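PKS (Streptomyces albus, PDB 4OQJ) probably catalyses chain-extending condensation of acyl units carried on phosphopantetheine arms, as a ketosynthase-containing polyketide synthase of the oxazolomycin pathway. Local coordinates at residues A307-A312 against G432-G437; A596-Q601 against L630-G635; R670-T673 against T677-W680. All blocks are in the same frame, centred on the assembly; numbering follows the deposited sequence.

Contact 1: residues A307-A312 against G432-G437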
loop_
_atom_site.group_PDB
_atom_site.type_symbol
_atom_site.label_atom_id
_atom_site.label_comp_id
_atom_site.label_asym_id
_atom_site.label_seq_id
_atom_site.Cartn_x
_atom_site.Cartn_y
_atom_site.Cartn_z
ATOM N N ALA A 307 -11.436 -18.182 -1.239
ATOM C CA ALA A 307 -11.137 -17.498 -2.498
ATOM C C ALA A 307 -9.686 -17.042 -2.575
ATOM O O ALA A 307 -9.041 -17.181 -3.611
ATOM C CB ALA A 307 -12.052 -16.306 -2.689
ATOM N N VAL A 308 -9.146 -16.491 -1.498
ATOM C CA VAL A 308 -7.802 -15.941 -1.628
ATOM C C VAL A 308 -6.782 -17.090 -1.760
ATOM O O VAL A 308 -5.782 -16.961 -2.469
ATOM C CB VAL A 308 -7.449 -15.007 -0.455
ATOM C CG1 VAL A 308 -7.008 -15.797 0.780
ATOM C CG2 VAL A 308 -6.369 -14.049 -0.878
ATOM N N VAL A 309 -7.059 -18.233 -1.138
ATOM C CA VAL A 309 -6.152 -19.378 -1.260
ATOM C C VAL A 309 -6.154 -19.912 -2.695
ATOM O O VAL A 309 -5.099 -20.131 -3.307
ATOM C CB VAL A 309 -6.536 -20.490 -0.271
ATOM C CG1 VAL A 309 -5.748 -21.792 -0.533
ATOM C CG2 VAL A 309 -6.295 -20.007 1.140
ATOM N N ALA A 310 -7.347 -20.099 -3.244
ATOM C CA ALA A 310 -7.477 -20.558 -4.617
ATOM C C ALA A 310 -6.813 -19.570 -5.573
ATOM O O ALA A 310 -6.108 -19.973 -6.493
ATOM C CB ALA A 310 -8.960 -20.754 -4.973
ATOM N N GLU A 311 -7.025 -18.279 -5.344
ATOM C CA GLU A 311 -6.502 -17.227 -6.218
ATOM C C GLU A 311 -4.984 -17.236 -6.217
ATOM O O GLU A 311 -4.343 -17.072 -7.249
ATOM C CB GLU A 311 -7.008 -15.839 -5.786
ATOM C CG GLU A 311 -6.610 -14.718 -6.747
ATOM C CD GLU A 311 -7.054 -13.319 -6.305
ATOM O OE1 GLU A 311 -7.937 -13.188 -5.436
ATOM O OE2 GLU A 311 -6.515 -12.339 -6.846
ATOM N N ALA A 312 -4.399 -17.431 -5.046
ATOM C CA ALA A 312 -2.933 -17.483 -4.944
ATOM C C ALA A 312 -2.365 -18.686 -5.704
ATOM O O ALA A 312 -1.370 -18.563 -6.426
ATOM C CB ALA A 312 -2.508 -17.534 -3.485
ATOM N N GLY A 432 1.879 -23.151 1.450
ATOM C CA GLY A 432 1.048 -21.964 1.507
ATOM C C GLY A 432 1.176 -21.269 2.855
ATOM O O GLY A 432 1.382 -21.912 3.889
ATOM N N VAL A 433 1.047 -19.953 2.837
ATOM C CA VAL A 433 1.065 -19.150 4.043
ATOM C C VAL A 433 -0.130 -18.209 4.044
ATOM O O VAL A 433 -0.264 -17.376 3.137
ATOM C CB VAL A 433 2.351 -18.324 4.145
ATOM C CG1 VAL A 433 2.412 -17.609 5.487
ATOM C CG2 VAL A 433 3.562 -19.195 3.932
ATOM N N SER A 434 -0.980 -18.323 5.064
ATOM C CA SER A 434 -2.180 -17.494 5.183
ATOM C C SER A 434 -2.074 -16.436 6.261
ATOM O O SER A 434 -1.456 -16.647 7.300
ATOM C CB SER A 434 -3.396 -18.369 5.488
ATOM O OG SER A 434 -3.668 -19.229 4.403
ATOM N N SER A 435 -2.733 -15.311 6.031
ATOM C CA SER A 435 -2.904 -14.299 7.064
ATOM C C SER A 435 -4.209 -13.541 6.827
ATOM O O SER A 435 -4.397 -12.958 5.763
ATOM C CB SER A 435 -1.704 -13.359 7.076
ATOM O OG SER A 435 -1.724 -12.535 8.216
ATOM N N PHE A 436 -5.105 -13.554 7.820
ATOM C CA PHE A 436 -6.426 -12.935 7.706
ATOM C C PHE A 436 -6.625 -11.847 8.755
ATOM O O PHE A 436 -6.530 -12.100 9.950
ATOM C CB PHE A 436 -7.524 -13.985 7.854
ATOM C CG PHE A 436 -7.299 -15.203 7.022
ATOM C CD1 PHE A 436 -6.968 -15.091 5.683
ATOM C CD2 PHE A 436 -7.395 -16.467 7.578
ATOM C CE1 PHE A 436 -6.766 -16.225 4.912
ATOM C CE2 PHE A 436 -7.181 -17.604 6.806
ATOM C CZ PHE A 436 -6.872 -17.482 5.487
ATOM N N GLY A 437 -6.893 -10.629 8.304
ATOM C CA GLY A 437 -6.991 -9.495 9.211
ATOM C C GLY A 437 -8.374 -9.171 9.752
ATOM O O GLY A 437 -9.391 -9.437 9.117
#
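Ser434 OG, the polar atom at the meeting of the two segments, is hydrogen-bonded to His444 ND1 on the neighbouring strand 441-448, and the methyl CG2 of Val309 rests beside it, with CG2 to Ser434 OG at 4.3 Å. The hydroxyl is therefore satisfied by the imidazole, while what the helix places next to it is an apolar methyl group. Val309 also lies on His444 itself, so the serine-histidine pair is partly roofed by helix 302-316. The nearest CA atoms are those of Val309 and Ser434, 7.8 Å apart. Strand 430-436 runs antiparallel to strand 441-448 and parallel to strand 325-327 in a mixed sheet of the thiolase-fold core, with His444 ending the Gly-Thr-Asn-Ala-His sequence known from ketosynthases; helix 302-316 packs across the sheet. Two residues further along the strand, Phe436 meets Val308: the ring turns its edge to the valine, CE1 to Val308 CG1 at 4.2 Å, and the two side chains pass obliquely. Val308 CG1 sits between the backbone N and the carbonyl carbon (chi1 81°), which leads that methyl toward the ring. Asn442 touches both partners. Phe436 O accepts a hydrogen bond from a bound glycerol, probably from the crystallisation liquor.

Contact 2: residues A596-Q601 against L630-G635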
loop_
_atom_site.group_PDB
_atom_site.type_symbol
_atom_site.label_atom_id
_atom_site.label_comp_id
_atom_site.label_asym_id
_atom_site.label_seq_id
_atom_site.Cartn_x
_atom_site.Cartn_y
_atom_site.Cartn_z
ATOM N N ALA A 596 63.763 -1.934 -12.719
ATOM C CA ALA A 596 62.874 -3.021 -12.350
ATOM C C ALA A 596 62.118 -2.691 -11.071
ATOM O O ALA A 596 60.921 -2.929 -10.970
ATOM C CB ALA A 596 63.665 -4.302 -12.186
ATOM N N ALA A 597 62.822 -2.132 -10.094
ATOM C CA ALA A 597 62.197 -1.762 -8.829
ATOM C C ALA A 597 61.172 -0.661 -9.059
ATOM O O ALA A 597 60.091 -0.690 -8.478
ATOM C CB ALA A 597 63.245 -1.314 -7.816
ATOM N N PHE A 598 61.502 0.306 -9.910
ATOM C CA PHE A 598 60.542 1.346 -10.260
ATOM C C PHE A 598 59.286 0.741 -10.887
ATOM O O PHE A 598 58.175 0.988 -10.419
ATOM C CB PHE A 598 61.149 2.362 -11.228
ATOM C CG PHE A 598 60.152 3.358 -11.732
ATOM C CD1 PHE A 598 59.814 4.469 -10.971
ATOM C CD2 PHE A 598 59.526 3.172 -12.946
ATOM C CE1 PHE A 598 58.876 5.374 -11.424
ATOM C CE2 PHE A 598 58.590 4.076 -13.400
ATOM C CZ PHE A 598 58.266 5.177 -12.636
ATOM N N ALA A 599 59.471 -0.044 -11.947
ATOM C CA ALA A 599 58.358 -0.628 -12.702
ATOM C C ALA A 599 57.352 -1.357 -11.807
ATOM O O ALA A 599 56.157 -1.099 -11.890
ATOM C CB ALA A 599 58.884 -1.576 -13.761
ATOM N N VAL A 600 57.834 -2.254 -10.957
ATOM C CA VAL A 600 56.959 -2.996 -10.058
ATOM C C VAL A 600 56.176 -2.056 -9.148
ATOM O O VAL A 600 54.984 -2.242 -8.940
ATOM C CB VAL A 600 57.747 -3.983 -9.188
ATOM C CG1 VAL A 600 56.810 -4.738 -8.232
ATOM C CG2 VAL A 600 58.480 -4.969 -10.066
ATOM N N GLN A 601 56.845 -1.036 -8.617
ATOM C CA GLN A 601 56.190 -0.112 -7.703
ATOM C C GLN A 601 55.194 0.781 -8.440
ATOM O O GLN A 601 54.104 1.025 -7.933
ATOM C CB GLN A 601 57.225 0.743 -6.961
ATOM C CG GLN A 601 57.994 -0.024 -5.892
ATOM C CD GLN A 601 59.005 0.839 -5.146
ATOM O OE1 GLN A 601 58.718 1.363 -4.073
ATOM N NE2 GLN A 601 60.195 0.965 -5.703
ATOM N N LEU A 630 60.921 9.385 -14.753
ATOM C CA LEU A 630 60.668 10.724 -14.226
ATOM C C LEU A 630 59.381 11.291 -14.819
ATOM O O LEU A 630 58.576 11.897 -14.106
ATOM C CB LEU A 630 61.851 11.659 -14.510
ATOM C CG LEU A 630 63.152 11.365 -13.758
ATOM C CD1 LEU A 630 64.265 12.304 -14.236
ATOM C CD2 LEU A 630 62.979 11.476 -12.240
ATOM N N ARG A 631 59.171 11.075 -16.116
ATOM C CA ARG A 631 57.954 11.549 -16.770
ATOM C C ARG A 631 56.726 10.848 -16.194
ATOM O O ARG A 631 55.708 11.482 -15.925
ATOM C CB ARG A 631 58.021 11.323 -18.283
ATOM N N LEU A 632 56.826 9.537 -16.013
ATOM C CA LEU A 632 55.715 8.762 -15.487
ATOM C C LEU A 632 55.342 9.252 -14.097
ATOM O O LEU A 632 54.161 9.332 -13.762
ATOM C CB LEU A 632 56.063 7.273 -15.452
ATOM C CG LEU A 632 55.998 6.543 -16.792
ATOM C CD1 LEU A 632 56.526 5.119 -16.660
ATOM C CD2 LEU A 632 54.575 6.528 -17.339
ATOM N N LEU A 633 56.351 9.580 -13.291
ATOM C CA LEU A 633 56.111 10.098 -11.952
ATOM C C LEU A 633 55.439 11.462 -12.025
ATOM O O LEU A 633 54.574 11.775 -11.208
ATOM C CB LEU A 633 57.411 10.190 -11.158
ATOM C CG LEU A 633 57.952 8.876 -10.588
ATOM C CD1 LEU A 633 59.262 9.125 -9.878
ATOM C CD2 LEU A 633 56.958 8.211 -9.629
ATOM N N ASP A 634 55.839 12.268 -13.007
ATOM C CA ASP A 634 55.221 13.572 -13.227
ATOM C C ASP A 634 53.762 13.425 -13.639
ATOM O O ASP A 634 52.898 14.151 -13.155
ATOM C CB ASP A 634 55.986 14.359 -14.295
ATOM C CG ASP A 634 57.183 15.094 -13.731
ATOM O OD1 ASP A 634 56.985 15.991 -12.883
ATOM O OD2 ASP A 634 58.323 14.792 -14.145
ATOM N N GLY A 635 53.503 12.474 -14.532
ATOM C CA GLY A 635 52.169 12.222 -15.040
ATOM C C GLY A 635 51.145 11.887 -13.973
ATOM O O GLY A 635 50.006 12.338 -14.052
#
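Apolar contact joins Phe598 of helix 594-610 to Leu632 and Leu633 of helix 627-635, and every touch across the pair is made through the rim of the phenyl ring. On one margin, CE1 of Phe598 meets the branch point of Leu633, with CG at 3.7 Å and CD2 at 3.9 Å from that ring carbon. The other margin belongs to Leu632: its CD1 lies in the ring plane, 4.0 Å from Phe598 CE2, while its CB stands 4.1 Å from Phe598 CZ. The two leucines thus hold the leading end of the ring between them. Phe598 reaches so far because CG is anti to the backbone N (chi1 174°), and the helices can stay well apart, with Phe598 CA and Leu633 CA separated by 10.0 Å. Both helices belong to the mainly helical lobe far from the ketosynthase core; there a third helix, 568-581, supplies Cys577, which touches Phe598 and Leu632 alike. The side-chain hydrogen bonding of note belongs to Gln601 on the first helix. Extended at chi2 (-179°), it runs along its own helix toward Ala597, and NE2 donates to Ala597 O at 3.2 Å, fairly straight at the hydrogen (161°) but from well above the carbonyl plane. The helical donor Gln601 N reaches Ala597 O from the opposite face, at 3.3 Å. The other end of the buried amide, Gln601 OE1, accepts from Val551 N, which fixes its rotation from both sides.

Contact 3: residues R670-T673 against T677-W680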
loop_
_atom_site.group_PDB
_atom_site.type_symbol
_atom_site.label_atom_id
_atom_site.label_comp_id
_atom_site.label_asym_id
_atom_site.label_seq_id
_atom_site.Cartn_x
_atom_site.Cartn_y
_atom_site.Cartn_z
ATOM N N ARG A 670 45.892 -2.222 4.506
ATOM C CA ARG A 670 46.512 -1.195 5.339
ATOM C C ARG A 670 45.967 0.179 4.961
ATOM O O ARG A 670 45.614 0.973 5.832
ATOM C CB ARG A 670 48.044 -1.223 5.203
ATOM C CG ARG A 670 48.806 -1.031 6.510
ATOM C CD ARG A 670 48.664 0.385 7.040
ATOM N N LEU A 671 45.881 0.461 3.664
ATOM C CA LEU A 671 45.375 1.751 3.207
ATOM C C LEU A 671 43.897 1.919 3.584
ATOM O O LEU A 671 43.481 2.961 4.105
ATOM C CB LEU A 671 45.556 1.890 1.695
ATOM C CG LEU A 671 47.007 1.920 1.190
ATOM C CD1 LEU A 671 47.054 1.845 -0.324
ATOM C CD2 LEU A 671 47.729 3.158 1.681
ATOM N N TRP A 672 43.103 0.887 3.316
ATOM C CA TRP A 672 41.663 0.987 3.494
ATOM C C TRP A 672 41.338 1.168 4.972
ATOM O O TRP A 672 40.522 2.013 5.303
ATOM C CB TRP A 672 40.944 -0.242 2.924
ATOM C CG TRP A 672 39.448 -0.211 3.173
ATOM C CD1 TRP A 672 38.499 0.437 2.430
ATOM C CD2 TRP A 672 38.748 -0.849 4.245
ATOM N NE1 TRP A 672 37.254 0.233 2.973
ATOM C CE2 TRP A 672 37.382 -0.555 4.095
ATOM C CE3 TRP A 672 39.146 -1.649 5.323
ATOM C CZ2 TRP A 672 36.410 -1.017 4.981
ATOM C CZ3 TRP A 672 38.173 -2.108 6.207
ATOM C CH2 TRP A 672 36.824 -1.792 6.022
ATOM N N THR A 673 41.980 0.407 5.860
ATOM C CA THR A 673 41.677 0.538 7.293
ATOM C C THR A 673 42.026 1.942 7.771
ATOM O O THR A 673 41.398 2.474 8.686
ATOM C CB THR A 673 42.418 -0.490 8.182
ATOM O OG1 THR A 673 43.836 -0.371 8.006
ATOM C CG2 THR A 673 41.956 -1.922 7.886
ATOM N N THR A 677 40.263 5.358 0.059
ATOM C CA THR A 677 39.094 4.968 -0.707
ATOM C C THR A 677 39.383 3.691 -1.503
ATOM O O THR A 677 40.462 3.539 -2.083
ATOM C CB THR A 677 38.698 6.103 -1.657
ATOM O OG1 THR A 677 39.844 6.498 -2.432
ATOM C CG2 THR A 677 38.243 7.311 -0.870
ATOM N N VAL A 678 38.429 2.771 -1.520
ATOM C CA VAL A 678 38.492 1.611 -2.403
ATOM C C VAL A 678 37.132 1.423 -3.054
ATOM O O VAL A 678 36.107 1.479 -2.389
ATOM C CB VAL A 678 38.879 0.314 -1.668
ATOM C CG1 VAL A 678 38.844 -0.877 -2.626
ATOM C CG2 VAL A 678 40.241 0.438 -1.034
ATOM N N ASP A 679 37.126 1.203 -4.356
ATOM C CA ASP A 679 35.894 0.892 -5.040
ATOM C C ASP A 679 35.812 -0.617 -5.130
ATOM O O ASP A 679 36.379 -1.227 -6.030
ATOM C CB ASP A 679 35.839 1.536 -6.422
ATOM C CG ASP A 679 34.478 1.371 -7.077
ATOM O OD1 ASP A 679 33.758 0.403 -6.732
ATOM O OD2 ASP A 679 34.129 2.208 -7.932
ATOM N N TRP A 680 35.100 -1.214 -4.185
ATOM C CA TRP A 680 35.064 -2.666 -4.082
ATOM C C TRP A 680 34.333 -3.306 -5.256
ATOM O O TRP A 680 34.574 -4.466 -5.569
ATOM C CB TRP A 680 34.424 -3.073 -2.766
ATOM C CG TRP A 680 35.275 -2.724 -1.617
ATOM C CD1 TRP A 680 35.028 -1.769 -0.685
ATOM C CD2 TRP A 680 36.539 -3.316 -1.270
ATOM N NE1 TRP A 680 36.050 -1.735 0.234
ATOM C CE2 TRP A 680 36.994 -2.673 -0.106
ATOM C CE3 TRP A 680 37.329 -4.328 -1.834
ATOM C CZ2 TRP A 680 38.209 -2.997 0.508
ATOM C CZ3 TRP A 680 38.534 -4.658 -1.219
ATOM C CH2 TRP A 680 38.961 -3.990 -0.065
#
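Trp672, near the end of helix 660-673, carries this contact and meets Val678 and Trp680 just after the chain has turned. Before it in the helix, Leu671 packs on Asp676 in that turn. The indole of Trp672 swings out with CG anti to the backbone N (chi1 176°). Val678 CG2 approaches it obliquely, 3.9 Å from Trp672 CD1. Trp680 comes edge-on over one face: the five-membered rings have centroids 5.2 Å apart and planes at 73°, an offset edge-to-face pair, and the atom over the face is Trp680 CZ2, 3.9 Å from Trp672 CD1. Trp680 NE1 passes beyond the rim of the Trp672 ring, 3.6 Å from Trp672 NE1, which lies at the Trp680 edge. Val678 CG1 lies over the middle of one Trp680 face, so the valine touches both indoles. Both tryptophans pack on Val468 of strand 465-471, while Asp679 caps the following helix 680-684 through Val682 N. Arg513 makes a cation-pi contact with Trp672; the Trp672 pi system thus probably receives the slightly positive C-H edge of Trp680 and, separately, the charge of Arg513.

Along the chain the contacts come in series, 1, 2, then 3, each closing before the next opens. Contact 1 belongs to the thiolase-type ketosynthase, on a core sheet and the helix over it; contacts 2 and 3 lie on the opposite side of the chain's centre. Centres of contacts 1 and 2 are 68 Å apart, those of 1 and 3 are 49 Å apart, and none touch. Contacts 2 and 3 are closer, 22 Å between centres, but share no helix: contact 2 joins helices of the distal lobe, whereas contact 3 closes the turn between helices 660-673 and 680-684 and packs on strand 465-471. The elongated chain thus has separate hydrophobic cores, consistent with a ketosynthase followed by a linker region.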